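Local coordinates for PbSGBP-B lipoprotein (Prevotella bryantii B14, PDB 6D2Y), which probably binds polysaccharide at the cell surface as a lipoprotein, through a magnesium-containing beta-sandwich domain of the xyloglucan-binding family, at residues 404-409 against 431-436; 328-333 against 426-431; 373-378 against 437-442. All blocks are in the same frame, centred on the assembly; numbering follows the deposited sequence.

Contact 1. Residues 404-409 against 431-436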
loop_
_atom_site.group_PDB
_atom_site.type_symbol
_atom_site.label_atom_id
_atom_site.label_comp_id
_atom_site.label_asym_id
_atom_site.label_seq_id
_atom_site.Cartn_x
_atom_site.Cartn_y
_atom_site.Cartn_z
ATOM N N LEU A 404 6.826 8.939 14.115
ATOM C CA LEU A 404 6.695 10.353 14.430
ATOM C C LEU A 404 6.211 10.502 15.866
ATOM O O LEU A 404 5.806 9.534 16.513
ATOM C CB LEU A 404 5.738 11.056 13.458
ATOM C CG LEU A 404 6.281 11.402 12.067
ATOM C CD1 LEU A 404 6.323 10.179 11.163
ATOM C CD2 LEU A 404 5.464 12.510 11.422
ATOM N N GLU A 405 6.260 11.728 16.368
ATOM C CA GLU A 405 5.841 12.030 17.725
ATOM C C GLU A 405 4.817 13.161 17.690
ATOM O O GLU A 405 4.667 13.857 16.681
ATOM C CB GLU A 405 7.066 12.369 18.610
ATOM C CG GLU A 405 6.780 13.062 19.925
ATOM C CD GLU A 405 6.770 12.089 21.091
ATOM O OE1 GLU A 405 7.128 10.917 20.884
ATOM O OE2 GLU A 405 6.399 12.482 22.215
ATOM N N PHE A 406 4.197 13.421 18.801
ATOM C CA PHE A 406 3.057 14.256 18.890
ATOM C C PHE A 406 3.218 15.580 18.259
ATOM O O PHE A 406 2.266 16.188 17.881
ATOM C CB PHE A 406 2.810 14.416 20.367
ATOM C CG PHE A 406 1.604 15.157 20.725
ATOM C CD1 PHE A 406 0.378 14.641 20.504
ATOM C CD2 PHE A 406 1.699 16.322 21.364
ATOM C CE1 PHE A 406 -0.727 15.319 20.888
ATOM C CE2 PHE A 406 0.608 17.010 21.742
ATOM C CZ PHE A 406 -0.612 16.509 21.502
ATOM N N ASP A 407 4.403 16.111 18.266
ATOM C CA ASP A 407 4.673 17.395 17.631
ATOM C C ASP A 407 4.987 17.282 16.144
ATOM O O ASP A 407 5.099 18.312 15.471
ATOM C CB ASP A 407 5.833 18.107 18.338
ATOM C CG ASP A 407 7.099 17.271 18.373
ATOM O OD1 ASP A 407 7.060 16.103 17.931
ATOM O OD2 ASP A 407 8.138 17.785 18.843
ATOM N N GLY A 408 5.136 16.069 15.616
ATOM C CA GLY A 408 5.436 15.867 14.216
ATOM C C GLY A 408 6.889 15.575 13.915
ATOM O O GLY A 408 7.200 15.175 12.787
ATOM N N ASN A 409 7.783 15.761 14.880
ATOM C CA ASN A 409 9.189 15.459 14.675
ATOM C C ASN A 409 9.406 13.946 14.658
ATOM O O ASN A 409 8.538 13.161 15.050
ATOM C CB ASN A 409 10.040 16.121 15.759
ATOM C CG ASN A 409 10.145 17.627 15.578
ATOM O OD1 ASN A 409 10.871 18.114 14.709
ATOM N ND2 ASN A 409 9.413 18.373 16.399
ATOM N N GLY A 431 -0.442 18.248 17.494
ATOM C CA GLY A 431 0.267 18.427 18.740
ATOM C C GLY A 431 1.310 19.523 18.670
ATOM O O GLY A 431 1.807 19.886 17.604
ATOM N N ALA A 432 1.644 20.059 19.844
ATOM C CA ALA A 432 2.617 21.145 19.938
ATOM C C ALA A 432 3.389 20.971 21.244
ATOM O O ALA A 432 2.902 21.350 22.312
ATOM C CB ALA A 432 1.936 22.505 19.869
ATOM N N TYR A 433 4.585 20.399 21.143
ATOM C CA TYR A 433 5.465 20.263 22.293
ATOM C C TYR A 433 6.175 21.578 22.566
ATOM O O TYR A 433 6.819 22.140 21.674
ATOM C CB TYR A 433 6.503 19.174 22.050
ATOM C CG TYR A 433 6.055 17.790 22.418
ATOM C CD1 TYR A 433 5.012 17.579 23.311
ATOM C CD2 TYR A 433 6.681 16.690 21.868
ATOM C CE1 TYR A 433 4.610 16.299 23.640
ATOM C CE2 TYR A 433 6.294 15.426 22.190
ATOM C CZ TYR A 433 5.261 15.225 23.070
ATOM O OH TYR A 433 4.899 13.934 23.367
ATOM N N ASN A 434 6.071 22.056 23.805
ATOM C CA ASN A 434 6.773 23.256 24.249
ATOM C C ASN A 434 6.475 24.438 23.328
ATOM O O ASN A 434 7.374 25.148 22.872
ATOM C CB ASN A 434 8.277 22.998 24.350
ATOM C CG ASN A 434 8.709 22.635 25.755
ATOM O OD1 ASN A 434 8.097 23.057 26.735
ATOM N ND2 ASN A 434 9.764 21.835 25.860
ATOM N N ASP A 435 5.188 24.628 23.038
ATOM C CA ASP A 435 4.665 25.734 22.241
ATOM C C ASP A 435 5.199 25.754 20.811
ATOM O O ASP A 435 4.965 26.728 20.085
ATOM C CB ASP A 435 4.942 27.089 22.909
ATOM C CG ASP A 435 4.568 27.108 24.382
ATOM O OD1 ASP A 435 5.107 26.290 25.161
ATOM O OD2 ASP A 435 3.725 27.947 24.764
ATOM N N LYS A 436 5.913 24.714 20.386
ATOM C CA LYS A 436 6.478 24.634 19.046
ATOM C C LYS A 436 5.911 23.410 18.341
ATOM O O LYS A 436 5.878 22.317 18.916
ATOM C CB LYS A 436 8.007 24.564 19.094
ATOM C CG LYS A 436 8.658 25.706 19.864
ATOM C CD LYS A 436 10.161 25.747 19.638
ATOM C CE LYS A 436 10.631 27.151 19.296
ATOM N NZ LYS A 436 10.999 27.274 17.859
#
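Phe406 and Tyr433 bring together two loops of the domain assigned to the xyloglucan-binding family in a partly buried loop-to-loop contact, without a strand in either segment. The aromatic rings meet obliquely, their centroids 5.5 Å apart and their planes at 46°. Phe406 also lies along the backbone of Gly431: CA of Gly431 sits over one face of the ring, 3.5 Å from its centroid, in a CH-pi contact. The same Gly431 CA lies 3.1 Å from Phe406 O, a CA-H...O contact made where the two main chains come closest. At the far end of Tyr433, the hydroxyl donates to Glu405 OE2; the modelled 2.4 Å between OH and OE2 is unusually short and its exact value doubtful. The Glu405 chain bends at chi2 (99°), which swings the carboxylate round to the edge of the phenol ring, the two planes 39° apart. Asp407 approaches another part of that edge, with OD2 3.5 Å from Tyr433 CD2. The Asp407 carboxylate is held by Asn409: the backbone N reaches OD1 in an Asx turn, and ND2 gives a 2.8 Å bond to OD2, both from above the carboxylate plane. Tyr433 OH is also hydrogen-bonded to Gln366 N, and the Phe406 ring meets that of His364. Backbone bonds join Leu404 to Arg371, just before strand 372-374, and Asp407 to Val438, in the loop between strands 423-428 and 449-458.

Contact 2. Residues 328-333 against 426-431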
loop_
_atom_site.group_PDB
_atom_site.type_symbol
_atom_site.label_atom_id
_atom_site.label_comp_id
_atom_site.label_asym_id
_atom_site.label_seq_id
_atom_site.Cartn_x
_atom_site.Cartn_y
_atom_site.Cartn_z
ATOM N N GLY A 328 -6.451 18.939 11.328
ATOM C CA GLY A 328 -6.251 18.025 12.422
ATOM C C GLY A 328 -5.724 16.689 11.965
ATOM O O GLY A 328 -6.470 15.817 11.504
ATOM N N PRO A 329 -4.415 16.506 12.085
ATOM C CA PRO A 329 -3.802 15.260 11.620
ATOM C C PRO A 329 -4.245 14.078 12.464
ATOM O O PRO A 329 -4.385 14.175 13.686
ATOM C CB PRO A 329 -2.301 15.526 11.774
ATOM C CG PRO A 329 -2.163 17.014 11.928
ATOM C CD PRO A 329 -3.418 17.447 12.620
HETATM N N MSE A 330 -4.371 12.930 11.851
HETATM C CA MSE A 330 -4.790 11.754 12.510
HETATM C C MSE A 330 -3.665 11.012 13.082
HETATM O O MSE A 330 -2.955 10.360 12.386
HETATM C CB MSE A 330 -5.473 10.858 11.503
HETATM C CG MSE A 330 -6.116 9.636 12.123
HETATM SE SE MSE A 330 -6.903 8.286 11.003
HETATM C CE MSE A 330 -8.456 9.178 10.396
ATOM N N GLN A 331 -3.529 11.052 14.375
ATOM C CA GLN A 331 -2.459 10.348 15.068
ATOM C C GLN A 331 -2.988 8.991 15.514
ATOM O O GLN A 331 -3.948 8.916 16.288
ATOM C CB GLN A 331 -1.942 11.163 16.255
ATOM C CG GLN A 331 -1.604 12.600 15.878
ATOM C CD GLN A 331 -0.617 13.259 16.822
ATOM O OE1 GLN A 331 0.098 12.586 17.565
ATOM N NE2 GLN A 331 -0.562 14.586 16.785
ATOM N N ILE A 332 -2.383 7.927 15.001
ATOM C CA ILE A 332 -2.748 6.560 15.352
ATOM C C ILE A 332 -1.654 6.030 16.269
ATOM O O ILE A 332 -0.530 5.773 15.824
ATOM C CB ILE A 332 -2.922 5.688 14.102
ATOM C CG1 ILE A 332 -3.886 6.363 13.122
ATOM C CG2 ILE A 332 -3.421 4.304 14.477
ATOM C CD1 ILE A 332 -3.838 5.794 11.722
ATOM N N ILE A 333 -1.970 5.873 17.553
ATOM C CA ILE A 333 -0.972 5.583 18.579
ATOM C C ILE A 333 -1.249 4.209 19.174
ATOM O O ILE A 333 -2.313 3.983 19.763
ATOM C CB ILE A 333 -0.959 6.649 19.688
ATOM C CG1 ILE A 333 -1.106 8.057 19.104
ATOM C CG2 ILE A 333 0.319 6.552 20.503
ATOM C CD1 ILE A 333 -2.478 8.662 19.324
ATOM N N ILE A 426 -6.868 6.558 18.346
ATOM C CA ILE A 426 -6.981 7.297 17.092
ATOM C C ILE A 426 -7.472 8.690 17.455
ATOM O O ILE A 426 -8.612 8.856 17.906
ATOM C CB ILE A 426 -7.925 6.616 16.093
ATOM C CG1 ILE A 426 -7.522 5.153 15.890
ATOM C CG2 ILE A 426 -7.935 7.376 14.773
ATOM C CD1 ILE A 426 -7.998 4.553 14.589
ATOM N N PHE A 427 -6.613 9.690 17.266
ATOM C CA PHE A 427 -6.874 11.050 17.722
ATOM C C PHE A 427 -6.562 12.023 16.596
ATOM O O PHE A 427 -5.424 12.083 16.118
ATOM C CB PHE A 427 -6.038 11.373 18.966
ATOM C CG PHE A 427 -6.564 12.528 19.775
ATOM C CD1 PHE A 427 -7.728 13.182 19.411
ATOM C CD2 PHE A 427 -5.886 12.961 20.903
ATOM C CE1 PHE A 427 -8.206 14.245 20.155
ATOM C CE2 PHE A 427 -6.359 14.023 21.651
ATOM C CZ PHE A 427 -7.520 14.666 21.276
ATOM N N LEU A 428 -7.573 12.781 16.177
ATOM C CA LEU A 428 -7.406 13.858 15.205
ATOM C C LEU A 428 -6.960 15.102 15.958
ATOM O O LEU A 428 -7.777 15.796 16.566
ATOM C CB LEU A 428 -8.710 14.115 14.460
ATOM C CG LEU A 428 -9.040 13.374 13.167
ATOM C CD1 LEU A 428 -8.749 11.888 13.271
ATOM C CD2 LEU A 428 -10.505 13.608 12.849
ATOM N N ILE A 429 -5.663 15.392 15.927
ATOM C CA ILE A 429 -5.129 16.499 16.709
ATOM C C ILE A 429 -3.775 16.893 16.138
ATOM O O ILE A 429 -3.001 16.043 15.689
ATOM C CB ILE A 429 -5.031 16.125 18.208
ATOM C CG1 ILE A 429 -4.522 17.309 19.033
ATOM C CG2 ILE A 429 -4.139 14.908 18.402
ATOM C CD1 ILE A 429 -4.474 17.033 20.512
ATOM N N LYS A 430 -3.503 18.194 16.147
ATOM C CA LYS A 430 -2.179 18.731 15.865
ATOM C C LYS A 430 -1.495 19.009 17.198
ATOM O O LYS A 430 -1.921 19.891 17.950
ATOM C CB LYS A 430 -2.265 19.996 15.014
ATOM C CG LYS A 430 -0.931 20.699 14.835
ATOM C CD LYS A 430 -1.104 22.202 14.709
ATOM C CE LYS A 430 0.195 22.866 14.291
ATOM N NZ LYS A 430 -0.017 23.994 13.345
ATOM N N GLY A 431 -0.442 18.248 17.494
ATOM C CA GLY A 431 0.267 18.427 18.740
ATOM C C GLY A 431 1.310 19.523 18.670
ATOM O O GLY A 431 1.807 19.886 17.604
#
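Gln331 and Phe427 form the hydrogen-bonded pair at the middle of a short antiparallel ladder, Gln331 N to Phe427 O at 2.8 Å and Phe427 N to Gln331 O at 2.9 Å. Non-hydrogen-bonded pairs flank it, Met330 with Leu428 and Ile332 with Ile426, and strands 330-333 and 426-428 run at 159° to each other. Beyond the regular strand, Ile429 N continues the bonding to Pro329 O. Packing is tight around selenomethionine Met330 on the apolar face, which also bears Ile332, Ile426 and Leu428. Met330 extends its CG anti to the backbone N (chi1 -173°) and runs beside Ile426, whose CG2 is 3.9 Å from Met330 CG, while the Leu428 side chain crosses it obliquely, CD1 3.6 Å from Met330 CG. Ile332 CG2 and Ile426 CG1 meet more loosely, at 4.4 Å. On the other face, the extended Gln331 side chain runs back toward the start of its strand and across to Ile429, where NE2 donates to Ile429 O at 3.0 Å from above the carbonyl plane. OE1 accepts from Arg371, so the amide's rotation is probably fixed. Packing is sparser toward Lys430, the one partly exposed residue: CB touches Pro329 CD at 3.7 Å, but the chain leads away to a salt bridge of doubtful length with Asp441. In the four-stranded sheet, these two central strands lie between 279-282, beside 423-428, and 372-374, beside 330-335. Met330 and Leu428 pack on Ile449 of strand 449-458 and Ile332 on Leu313 of strand 311-318, joining the two sheets of the sandwich.

Contact 3. Residues 373-378 against 437-442; sequences IYMPWY and SVLPDG
Ile373, near the end of edge strand 372-374, and the type I turn from Met375 to Tyr378 pack on the irregular 437-442 backbone, in the loop between strands 423-428 and 449-458; the closest CA atoms, Tyr378 CA and Gly442 CA, are 7.7 Å apart. Pro440 is the central partner. Its CG stands over the centre of the Tyr378 ring, 3.4 Å from the centroid and 9° off the normal, a well-aligned CH-pi contact. From another direction, selenomethionine Met375 reaches Pro440 tip to tip, CE to CD at 3.4 Å, tighter than usual for two carbons. The bend at chi3 (-48°) of Met375 turns this methyl to the proline while SE rests 3.8 Å from Leu439 CD2. That same leucine methyl meets Ile373 CG2 at 4.0 Å, extending the apolar patch back to the strand. Trp377 turns the edge of its indole to the backbone, CZ3 lying 3.6 Å from Asp441 O, and Pro440 O is also near the ring plane. Trp325 packs edge-to-face with this tryptophan. With no hydrogen bond between them, the turn and the loop are held by shape and dispersion, with ring-edge C-H groups facing two carbonyl oxygens.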
loop_
_atom_site.group_PDB
_atom_site.type_symbol
_atom_site.label_atom_id
_atom_site.label_comp_id
_atom_site.label_asym_id
_atom_site.label_seq_id
_atom_site.Cartn_x
_atom_site.Cartn_y
_atom_site.Cartn_z
ATOM N N ILE A 373 0.987 9.367 11.768
ATOM C CA ILE A 373 0.197 10.581 11.601
ATOM C C ILE A 373 -0.267 10.640 10.151
ATOM O O ILE A 373 0.539 10.881 9.241
ATOM C CB ILE A 373 0.980 11.841 11.994
ATOM C CG1 ILE A 373 1.747 11.604 13.297
ATOM C CG2 ILE A 373 0.038 13.018 12.139
ATOM C CD1 ILE A 373 2.241 12.872 13.971
ATOM N N TYR A 374 -1.562 10.419 9.936
ATOM C CA TYR A 374 -2.156 10.370 8.607
ATOM C C TYR A 374 -2.872 11.683 8.322
ATOM O O TYR A 374 -3.705 12.128 9.121
ATOM C CB TYR A 374 -3.129 9.195 8.501
ATOM C CG TYR A 374 -3.814 9.040 7.158
ATOM C CD1 TYR A 374 -3.082 8.926 5.986
ATOM C CD2 TYR A 374 -5.195 8.991 7.068
ATOM C CE1 TYR A 374 -3.714 8.777 4.761
ATOM C CE2 TYR A 374 -5.836 8.838 5.857
ATOM C CZ TYR A 374 -5.093 8.734 4.706
ATOM O OH TYR A 374 -5.734 8.587 3.498
HETATM N N MSE A 375 -2.547 12.300 7.192
HETATM C CA MSE A 375 -3.125 13.595 6.863
HETATM C C MSE A 375 -3.244 13.798 5.354
HETATM O O MSE A 375 -2.490 14.579 4.772
HETATM C CB MSE A 375 -2.284 14.738 7.446
HETATM C CG MSE A 375 -0.766 14.580 7.278
HETATM SE SE MSE A 375 0.301 15.470 8.638
HETATM C CE MSE A 375 -0.609 17.179 8.597
ATOM N N PRO A 376 -4.194 13.115 4.709
ATOM C CA PRO A 376 -4.358 13.287 3.257
ATOM C C PRO A 376 -4.867 14.663 2.864
ATOM O O PRO A 376 -4.808 15.008 1.676
ATOM C CB PRO A 376 -5.365 12.194 2.886
ATOM C CG PRO A 376 -6.164 11.997 4.128
ATOM C CD PRO A 376 -5.210 12.214 5.278
ATOM N N TRP A 377 -5.364 15.455 3.816
ATOM C CA TRP A 377 -5.784 16.817 3.520
ATOM C C TRP A 377 -4.607 17.761 3.311
ATOM O O TRP A 377 -4.817 18.894 2.861
ATOM C CB TRP A 377 -6.683 17.343 4.642
ATOM C CG TRP A 377 -6.113 17.199 6.021
ATOM C CD1 TRP A 377 -6.353 16.186 6.906
ATOM C CD2 TRP A 377 -5.221 18.106 6.682
ATOM N NE1 TRP A 377 -5.660 16.402 8.074
ATOM C CE2 TRP A 377 -4.957 17.575 7.961
ATOM C CE3 TRP A 377 -4.617 19.313 6.315
ATOM C CZ2 TRP A 377 -4.116 18.207 8.874
ATOM C CZ3 TRP A 377 -3.782 19.939 7.223
ATOM C CH2 TRP A 377 -3.539 19.387 8.486
ATOM N N TYR A 378 -3.388 17.329 3.621
ATOM C CA TYR A 378 -2.180 18.129 3.435
ATOM C C TYR A 378 -1.437 17.577 2.222
ATOM O O TYR A 378 -0.762 16.546 2.311
ATOM C CB TYR A 378 -1.310 18.100 4.687
ATOM C CG TYR A 378 -0.222 19.146 4.689
ATOM C CD1 TYR A 378 1.117 18.783 4.748
ATOM C CD2 TYR A 378 -0.533 20.498 4.632
ATOM C CE1 TYR A 378 2.115 19.736 4.748
ATOM C CE2 TYR A 378 0.457 21.460 4.631
ATOM C CZ TYR A 378 1.781 21.073 4.690
ATOM O OH TYR A 378 2.770 22.029 4.689
ATOM N N SER A 437 5.466 23.592 17.098
ATOM C CA SER A 437 4.868 22.509 16.333
ATOM C C SER A 437 5.413 22.521 14.913
ATOM O O SER A 437 5.636 23.587 14.332
ATOM C CB SER A 437 3.340 22.616 16.308
ATOM O OG SER A 437 2.767 21.511 15.631
ATOM N N VAL A 438 5.619 21.325 14.364
ATOM C CA VAL A 438 6.170 21.161 13.024
ATOM C C VAL A 438 5.039 20.810 12.066
ATOM O O VAL A 438 5.056 21.202 10.893
ATOM C CB VAL A 438 7.283 20.094 13.016
ATOM C CG1 VAL A 438 7.411 19.432 11.652
ATOM C CG2 VAL A 438 8.608 20.717 13.431
ATOM N N LEU A 439 4.038 20.088 12.564
ATOM C CA LEU A 439 2.873 19.785 11.752
ATOM C C LEU A 439 2.153 21.076 11.362
ATOM O O LEU A 439 2.273 22.095 12.048
ATOM C CB LEU A 439 1.920 18.853 12.498
ATOM C CG LEU A 439 2.487 17.488 12.890
ATOM C CD1 LEU A 439 2.027 17.087 14.285
ATOM C CD2 LEU A 439 2.123 16.426 11.860
ATOM N N PRO A 440 1.405 21.061 10.256
ATOM C CA PRO A 440 0.820 22.305 9.742
ATOM C C PRO A 440 -0.633 22.513 10.131
ATOM O O PRO A 440 -1.331 21.575 10.536
ATOM C CB PRO A 440 0.955 22.142 8.224
ATOM C CG PRO A 440 0.966 20.642 7.998
ATOM C CD PRO A 440 1.221 19.948 9.312
ATOM N N ASP A 441 -1.094 23.753 9.999
ATOM C CA ASP A 441 -2.496 24.088 10.168
ATOM C C ASP A 441 -3.295 23.641 8.945
ATOM O O ASP A 441 -2.746 23.339 7.882
ATOM C CB ASP A 441 -2.665 25.591 10.383
ATOM C CG ASP A 441 -2.184 26.045 11.746
ATOM O OD1 ASP A 441 -1.868 25.177 12.588
ATOM O OD2 ASP A 441 -2.116 27.271 11.972
ATOM N N GLY A 442 -4.614 23.608 9.105
ATOM C CA GLY A 442 -5.523 23.268 8.036
ATOM C C GLY A 442 -6.573 24.348 7.853
ATOM O O GLY A 442 -6.352 25.523 8.154
#

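Contact 2 is the buried core of the group, a backbone ladder within a sheet, whereas contacts 1 and 3 are partly buried and draw loops around it. Contact 1 relies on aromatic packing and a carboxylate-phenol bond; contact 3 is almost wholly apolar. Gly431 belongs to contacts 1 and 2, and its carbonyl probably accepts from Ser437 at the start of the 437-442 segment. Strands 330-335 and 372-374, from contacts 2 and 3, are sheet neighbours. Lys430 and Asp441 join the same two contacts at their more exposed margin, while Leu439 CD1 packs against the Asp407-Gly408 backbone, linking contacts 1 and 3.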